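Local coordinates for deacetylase EF_0837 (Enterococcus faecalis, PDB 2ICS), which is a zinc-dependent amidohydrolase-type esterase that deacetylates acetyl-(R)-mandelate in vitro, though with very low efficiency, at residues V61-K66 with H98-L103; A68-Y73 with D272-N277. All coordinates share one frame; numbering follows the deposited sequence.

Interaction 1. Residues V61-K66 with H98-L103; sequences VHCFEK and HEFYDL. With ZN (zinc ion), chain B.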
loop_
_atom_site.group_PDB
_atom_site.type_symbol
_atom_site.label_atom_id
_atom_site.label_comp_id
_atom_site.label_asym_id
_atom_site.label_seq_id
_atom_site.Cartn_x
_atom_site.Cartn_y
_atom_site.Cartn_z
ATOM N N VAL A 61 1.412 -0.085 5.490
ATOM C CA VAL A 61 2.530 0.493 6.213
ATOM C C VAL A 61 2.328 0.422 7.731
ATOM O O VAL A 61 1.231 0.149 8.208
ATOM C CB VAL A 61 2.669 1.969 5.766
ATOM C CG1 VAL A 61 3.274 2.808 6.853
ATOM C CG2 VAL A 61 3.476 2.037 4.489
ATOM N N HIS A 62 3.399 0.665 8.478
ATOM C CA HIS A 62 3.352 0.693 9.931
ATOM C C HIS A 62 4.177 1.905 10.350
ATOM O O HIS A 62 5.410 1.858 10.405
ATOM C CB HIS A 62 3.905 -0.607 10.501
ATOM C CG HIS A 62 3.011 -1.780 10.253
ATOM N ND1 HIS A 62 1.769 -1.930 10.831
ATOM C CD2 HIS A 62 3.143 -2.820 9.391
ATOM C CE1 HIS A 62 1.196 -3.025 10.306
ATOM N NE2 HIS A 62 1.991 -3.604 9.428
ATOM N N CYS A 63 3.481 3.007 10.615
ATOM C CA CYS A 63 4.152 4.244 10.970
ATOM C C CYS A 63 3.676 4.986 12.217
ATOM O O CYS A 63 3.730 6.217 12.257
ATOM C CB CYS A 63 4.120 5.196 9.770
ATOM S SG CYS A 63 2.471 5.576 9.168
ATOM N N PHE A 64 3.189 4.255 13.218
ATOM C CA PHE A 64 2.789 4.873 14.481
ATOM C C PHE A 64 4.111 4.844 15.249
ATOM O O PHE A 64 4.484 3.809 15.802
ATOM C CB PHE A 64 1.742 4.026 15.215
ATOM C CG PHE A 64 1.340 4.583 16.562
ATOM C CD1 PHE A 64 0.604 3.811 17.456
ATOM C CD2 PHE A 64 1.699 5.879 16.940
ATOM C CE1 PHE A 64 0.228 4.314 18.707
ATOM C CE2 PHE A 64 1.331 6.390 18.187
ATOM C CZ PHE A 64 0.594 5.607 19.071
ATOM N N GLU A 65 4.817 5.973 15.270
ATOM C CA GLU A 65 6.131 6.046 15.910
ATOM C C GLU A 65 6.228 5.687 17.397
ATOM O O GLU A 65 7.323 5.414 17.895
ATOM C CB GLU A 65 6.760 7.428 15.672
ATOM C CG GLU A 65 6.126 8.572 16.449
ATOM C CD GLU A 65 6.874 9.885 16.262
ATOM O OE1 GLU A 65 6.740 10.518 15.191
ATOM O OE2 GLU A 65 7.611 10.282 17.187
ATOM N N LYS A 66 5.103 5.671 18.103
ATOM C CA LYS A 66 5.121 5.344 19.528
ATOM C C LYS A 66 4.916 3.864 19.852
ATOM O O LYS A 66 5.021 3.467 21.012
ATOM C CB LYS A 66 4.075 6.176 20.279
ATOM C CG LYS A 66 4.397 7.658 20.351
ATOM C CD LYS A 66 5.743 7.896 21.019
ATOM C CE LYS A 66 5.993 9.377 21.240
ATOM N NZ LYS A 66 4.953 9.977 22.126
ATOM N N HIS A 98 -6.264 7.410 18.342
ATOM C CA HIS A 98 -6.278 8.857 18.525
ATOM C C HIS A 98 -4.876 9.396 18.782
ATOM O O HIS A 98 -4.490 10.429 18.235
ATOM C CB HIS A 98 -7.212 9.234 19.674
ATOM C CG HIS A 98 -8.641 9.393 19.257
ATOM N ND1 HIS A 98 -9.102 10.512 18.597
ATOM C CD2 HIS A 98 -9.702 8.560 19.372
ATOM C CE1 HIS A 98 -10.385 10.361 18.322
ATOM N NE2 HIS A 98 -10.774 9.185 18.782
ATOM N N GLU A 99 -4.111 8.694 19.607
ATOM C CA GLU A 99 -2.751 9.119 19.901
ATOM C C GLU A 99 -1.946 9.077 18.604
ATOM O O GLU A 99 -1.069 9.911 18.372
ATOM C CB GLU A 99 -2.113 8.188 20.928
ATOM C CG GLU A 99 -0.812 8.712 21.500
ATOM C CD GLU A 99 -0.068 7.663 22.296
ATOM O OE1 GLU A 99 -0.732 6.752 22.841
ATOM O OE2 GLU A 99 1.177 7.755 22.388
ATOM N N PHE A 100 -2.252 8.093 17.762
ATOM C CA PHE A 100 -1.572 7.933 16.480
ATOM C C PHE A 100 -2.015 9.047 15.536
ATOM O O PHE A 100 -1.193 9.663 14.856
ATOM C CB PHE A 100 -1.900 6.549 15.894
ATOM C CG PHE A 100 -1.375 6.320 14.495
ATOM C CD1 PHE A 100 -0.210 6.941 14.052
ATOM C CD2 PHE A 100 -2.038 5.449 13.632
ATOM C CE1 PHE A 100 0.291 6.699 12.764
ATOM C CE2 PHE A 100 -1.549 5.198 12.346
ATOM C CZ PHE A 100 -0.379 5.826 11.910
ATOM N N TYR A 101 -3.317 9.312 15.515
ATOM C CA TYR A 101 -3.882 10.352 14.663
ATOM C C TYR A 101 -3.248 11.724 14.900
ATOM O O TYR A 101 -2.937 12.441 13.948
ATOM C CB TYR A 101 -5.390 10.452 14.887
ATOM C CG TYR A 101 -6.052 11.577 14.120
ATOM C CD1 TYR A 101 -6.180 11.523 12.733
ATOM C CD2 TYR A 101 -6.546 12.699 14.783
ATOM C CE1 TYR A 101 -6.786 12.561 12.025
ATOM C CE2 TYR A 101 -7.152 13.742 14.084
ATOM C CZ TYR A 101 -7.270 13.668 12.709
ATOM O OH TYR A 101 -7.873 14.699 12.020
ATOM N N ASP A 102 -3.064 12.088 16.166
ATOM C CA ASP A 102 -2.481 13.382 16.501
ATOM C C ASP A 102 -1.069 13.538 15.948
ATOM O O ASP A 102 -0.708 14.602 15.446
ATOM C CB ASP A 102 -2.464 13.592 18.022
ATOM C CG ASP A 102 -3.858 13.663 18.619
ATOM O OD1 ASP A 102 -4.743 14.304 18.009
ATOM O OD2 ASP A 102 -4.065 13.089 19.711
ATOM N N LEU A 103 -0.268 12.483 16.050
ATOM C CA LEU A 103 1.095 12.529 15.539
ATOM C C LEU A 103 1.078 12.538 14.020
ATOM O O LEU A 103 1.872 13.229 13.386
ATOM C CB LEU A 103 1.897 11.320 16.023
ATOM C CG LEU A 103 2.293 11.300 17.499
ATOM C CD1 LEU A 103 2.966 9.980 17.836
ATOM C CD2 LEU A 103 3.225 12.465 17.787
HETATM ZN ZN ZN B . 1.887 -5.249 8.306
HETATM O O HOH W 1 2.400 -7.119 7.763
#
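Phe64 and Phe100 run antiparallel, each setting its CB over a face of the other ring. Phe64 CB sits 3.9 Å from the centroid of the Phe100 ring, an off-centre CH-pi contact. CG is anti to the backbone N (chi1 177°), which extends the ring across helix 97-105. Phe64 CD2 meets Phe100 CD1 at 3.6 Å. Phe64 CE2 lies against Phe100 CA at 3.7 Å, and Leu103 CD1 comes in at the ring edge. Phe64 CZ ends 3.9 Å from Glu99 CD, with the carboxylate turned nearly perpendicular to the ring. Phe100 CB stands over the centre of the Phe64 ring, 3.8 Å from its centroid. The rings are displaced, with little overlap, and their planes are 30° apart. Cys63 SG touches the edge of the Phe100 ring at CZ, 4.0 Å away. Leu103 CD1 packs on CG of Glu65 and of Lys66. The loop after strand 51-61 thus docks on helix 97-105 in the outer layer of the TIM barrel. Near its start the loop carries His62, whose NE2 binds zinc. No hydrogen bond crosses the contact, so its cohesion is mainly apolar; Lys66 NZ and Glu99 OE2, 4.4 Å apart, can add only a loose attraction.

Interaction 2. Residues A68-Y73 with D272-N277; sequences ALYYDY and DIYIRN. With ZN (zinc ion), chain B; ADE (adenine), chain D.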
loop_
_atom_site.group_PDB
_atom_site.type_symbol
_atom_site.label_atom_id
_atom_site.label_comp_id
_atom_site.label_asym_id
_atom_site.label_seq_id
_atom_site.Cartn_x
_atom_site.Cartn_y
_atom_site.Cartn_z
ATOM N N ALA A 68 5.636 -0.138 20.156
ATOM C CA ALA A 68 6.776 -0.937 20.598
ATOM C C ALA A 68 7.866 -1.220 19.576
ATOM O O ALA A 68 8.803 -0.437 19.422
ATOM C CB ALA A 68 6.278 -2.250 21.186
ATOM N N LEU A 69 7.751 -2.353 18.892
ATOM C CA LEU A 69 8.757 -2.750 17.911
ATOM C C LEU A 69 8.320 -2.445 16.484
ATOM O O LEU A 69 9.105 -1.967 15.668
ATOM C CB LEU A 69 9.037 -4.250 18.035
ATOM C CG LEU A 69 9.147 -4.849 19.442
ATOM C CD1 LEU A 69 9.590 -6.304 19.336
ATOM C CD2 LEU A 69 10.141 -4.055 20.278
ATOM N N TYR A 70 7.056 -2.737 16.206
ATOM C CA TYR A 70 6.447 -2.541 14.898
ATOM C C TYR A 70 6.111 -1.056 14.683
ATOM O O TYR A 70 4.983 -0.635 14.927
ATOM C CB TYR A 70 5.178 -3.395 14.843
ATOM C CG TYR A 70 4.983 -4.214 13.583
ATOM C CD1 TYR A 70 5.995 -5.045 13.092
ATOM C CD2 TYR A 70 3.771 -4.181 12.893
ATOM C CE1 TYR A 70 5.796 -5.818 11.941
ATOM C CE2 TYR A 70 3.562 -4.951 11.749
ATOM C CZ TYR A 70 4.578 -5.762 11.277
ATOM O OH TYR A 70 4.380 -6.491 10.130
ATOM N N TYR A 71 7.078 -0.270 14.216
ATOM C CA TYR A 71 6.858 1.161 14.006
ATOM C C TYR A 71 7.853 1.778 13.024
ATOM O O TYR A 71 8.791 1.125 12.565
ATOM C CB TYR A 71 7.001 1.902 15.342
ATOM C CG TYR A 71 8.452 2.064 15.765
ATOM C CD1 TYR A 71 9.173 3.215 15.437
ATOM C CD2 TYR A 71 9.129 1.031 16.412
ATOM C CE1 TYR A 71 10.534 3.326 15.736
ATOM C CE2 TYR A 71 10.490 1.132 16.713
ATOM C CZ TYR A 71 11.186 2.280 16.369
ATOM O OH TYR A 71 12.541 2.374 16.627
ATOM N N ASP A 72 7.634 3.055 12.723
ATOM C CA ASP A 72 8.528 3.823 11.864
ATOM C C ASP A 72 8.076 5.271 11.871
ATOM O O ASP A 72 7.063 5.605 12.487
ATOM C CB ASP A 72 8.539 3.298 10.424
ATOM C CG ASP A 72 9.896 3.479 9.760
ATOM O OD1 ASP A 72 10.581 4.481 10.083
ATOM O OD2 ASP A 72 10.281 2.631 8.922
ATOM N N TYR A 73 8.825 6.133 11.192
ATOM C CA TYR A 73 8.482 7.546 11.130
ATOM C C TYR A 73 7.912 7.862 9.759
ATOM O O TYR A 73 8.587 7.708 8.742
ATOM C CB TYR A 73 9.713 8.404 11.419
ATOM C CG TYR A 73 10.377 8.038 12.726
ATOM C CD1 TYR A 73 11.319 7.014 12.783
ATOM C CD2 TYR A 73 10.017 8.673 13.921
ATOM C CE1 TYR A 73 11.887 6.622 13.994
ATOM C CE2 TYR A 73 10.579 8.287 15.144
ATOM C CZ TYR A 73 11.509 7.259 15.167
ATOM O OH TYR A 73 12.052 6.849 16.356
ATOM N N ASP A 272 4.596 -3.190 3.484
ATOM C CA ASP A 272 4.479 -3.741 4.836
ATOM C C ASP A 272 5.800 -3.388 5.515
ATOM O O ASP A 272 6.427 -4.199 6.190
ATOM C CB ASP A 272 4.283 -5.248 4.862
ATOM C CG ASP A 272 4.217 -5.786 6.287
ATOM O OD1 ASP A 272 3.795 -5.028 7.182
ATOM O OD2 ASP A 272 4.576 -6.957 6.524
ATOM N N ILE A 273 6.205 -2.145 5.306
ATOM C CA ILE A 273 7.453 -1.616 5.827
ATOM C C ILE A 273 7.348 -1.070 7.251
ATOM O O ILE A 273 6.299 -0.587 7.681
ATOM C CB ILE A 273 7.940 -0.476 4.904
ATOM C CG1 ILE A 273 9.361 -0.057 5.256
ATOM C CG2 ILE A 273 7.003 0.737 5.038
ATOM C CD1 ILE A 273 9.936 0.951 4.265
ATOM N N TYR A 274 8.449 -1.180 7.982
ATOM C CA TYR A 274 8.556 -0.630 9.326
ATOM C C TYR A 274 10.061 -0.451 9.494
ATOM O O TYR A 274 10.837 -1.028 8.723
ATOM C CB TYR A 274 7.903 -1.537 10.384
ATOM C CG TYR A 274 8.648 -2.769 10.815
ATOM C CD1 TYR A 274 9.260 -2.825 12.069
ATOM C CD2 TYR A 274 8.682 -3.903 10.011
ATOM C CE1 TYR A 274 9.882 -3.988 12.509
ATOM C CE2 TYR A 274 9.301 -5.070 10.440
ATOM C CZ TYR A 274 9.898 -5.108 11.689
ATOM O OH TYR A 274 10.506 -6.264 12.120
ATOM N N ILE A 275 10.478 0.357 10.461
ATOM C CA ILE A 275 11.892 0.669 10.615
ATOM C C ILE A 275 12.907 -0.460 10.432
ATOM O O ILE A 275 13.921 -0.268 9.763
ATOM C CB ILE A 275 12.153 1.406 11.959
ATOM C CG1 ILE A 275 13.511 2.110 11.898
ATOM C CG2 ILE A 275 12.106 0.430 13.132
ATOM C CD1 ILE A 275 13.677 3.226 12.919
ATOM N N ARG A 276 12.636 -1.635 10.986
ATOM C CA ARG A 276 13.573 -2.748 10.874
ATOM C C ARG A 276 13.798 -3.290 9.466
ATOM O O ARG A 276 14.950 -3.445 9.048
ATOM C CB ARG A 276 13.159 -3.891 11.810
ATOM C CG ARG A 276 13.205 -3.512 13.288
ATOM C CD ARG A 276 12.802 -4.669 14.204
ATOM N NE ARG A 276 13.719 -5.802 14.105
ATOM C CZ ARG A 276 13.648 -6.893 14.864
ATOM N NH1 ARG A 276 12.697 -7.007 15.787
ATOM N NH2 ARG A 276 14.529 -7.875 14.701
ATOM N N ASN A 277 12.731 -3.583 8.722
ATOM C CA ASN A 277 12.953 -4.095 7.373
ATOM C C ASN A 277 13.298 -2.986 6.388
ATOM O O ASN A 277 13.727 -3.260 5.272
ATOM C CB ASN A 277 11.764 -4.936 6.859
ATOM C CG ASN A 277 10.462 -4.167 6.797
ATOM O OD1 ASN A 277 10.425 -3.012 6.386
ATOM N ND2 ASN A 277 9.374 -4.826 7.181
HETATM ZN ZN ZN B . 1.887 -5.249 8.306
HETATM N N9 ADE D . 4.290 -12.908 12.065
HETATM C C8 ADE D . 3.534 -13.341 11.012
HETATM N N7 ADE D . 3.124 -12.328 10.299
HETATM C C5 ADE D . 3.589 -11.178 10.846
HETATM C C6 ADE D . 3.481 -9.791 10.533
HETATM N N6 ADE D . 2.756 -9.371 9.430
HETATM N N1 ADE D . 4.101 -8.894 11.335
HETATM C C2 ADE D . 4.811 -9.276 12.411
HETATM N N3 ADE D . 4.935 -10.567 12.740
HETATM C C4 ADE D . 4.350 -11.537 11.997
HETATM O O HOH W 1 2.400 -7.119 7.763
#
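Tyr274 holds CG between its backbone N and carbonyl carbon (chi1 77°), which sets its ring against Tyr70. Asp272 has CG anti to the backbone N (chi1 178°), and its carboxylate reaches the metal. Tyr70 CD1 lies over the centre of the Tyr274 ring, while the planes meet obliquely at 41°. At the far end of its ring, Tyr70 OH comes 2.7 Å from adenine N1. Asp272 OD1 binds zinc at 2.2 Å, and Tyr70 OH is 3.3 Å from this OD1. This is the metal end of an amidohydrolase TIM barrel: His60 and His62 bind the same zinc, and Tyr70 belongs to the adenine pocket. An inverse gamma turn centred on Tyr70 bends the loop. Ile275 N donates to Tyr71 O at 2.8 Å, a nearly straight bond at the start of helix 275-279. Ile275 CG2 covers one face of the Tyr71 ring, 4.1 Å from its centroid. Ile275 CD1 meets the edge of the Tyr73 ring. Asp72 OD1 accepts Tyr73 N at 2.7 Å on its anti side and forms a salt bridge with Arg278. At the N-cap position, Tyr274 N is held by Asn277 OD1 at 3.1 Å, and Asn277 ND2 donates to Asp272 O.

The centres of interactions 1 and 2 lie about 11 Å apart, in the same part of the fold. Along the chain their segments alternate: 61-66, 68-73, 98-103, then 272-277. The first two belong to one loop between strand 51-61 and helix 74-77. That loop is attached to helix 97-105 in interaction 1 and to the start of helix 275-279 in interaction 2. The two contacts also touch directly, through a probable hydrogen bond from His62 N to Ile273 O and through packing of His62 against Tyr70. Both supply a ligand to the same zinc. One loop therefore connects an outer helix of the barrel with the metal centre and the adenine pocket.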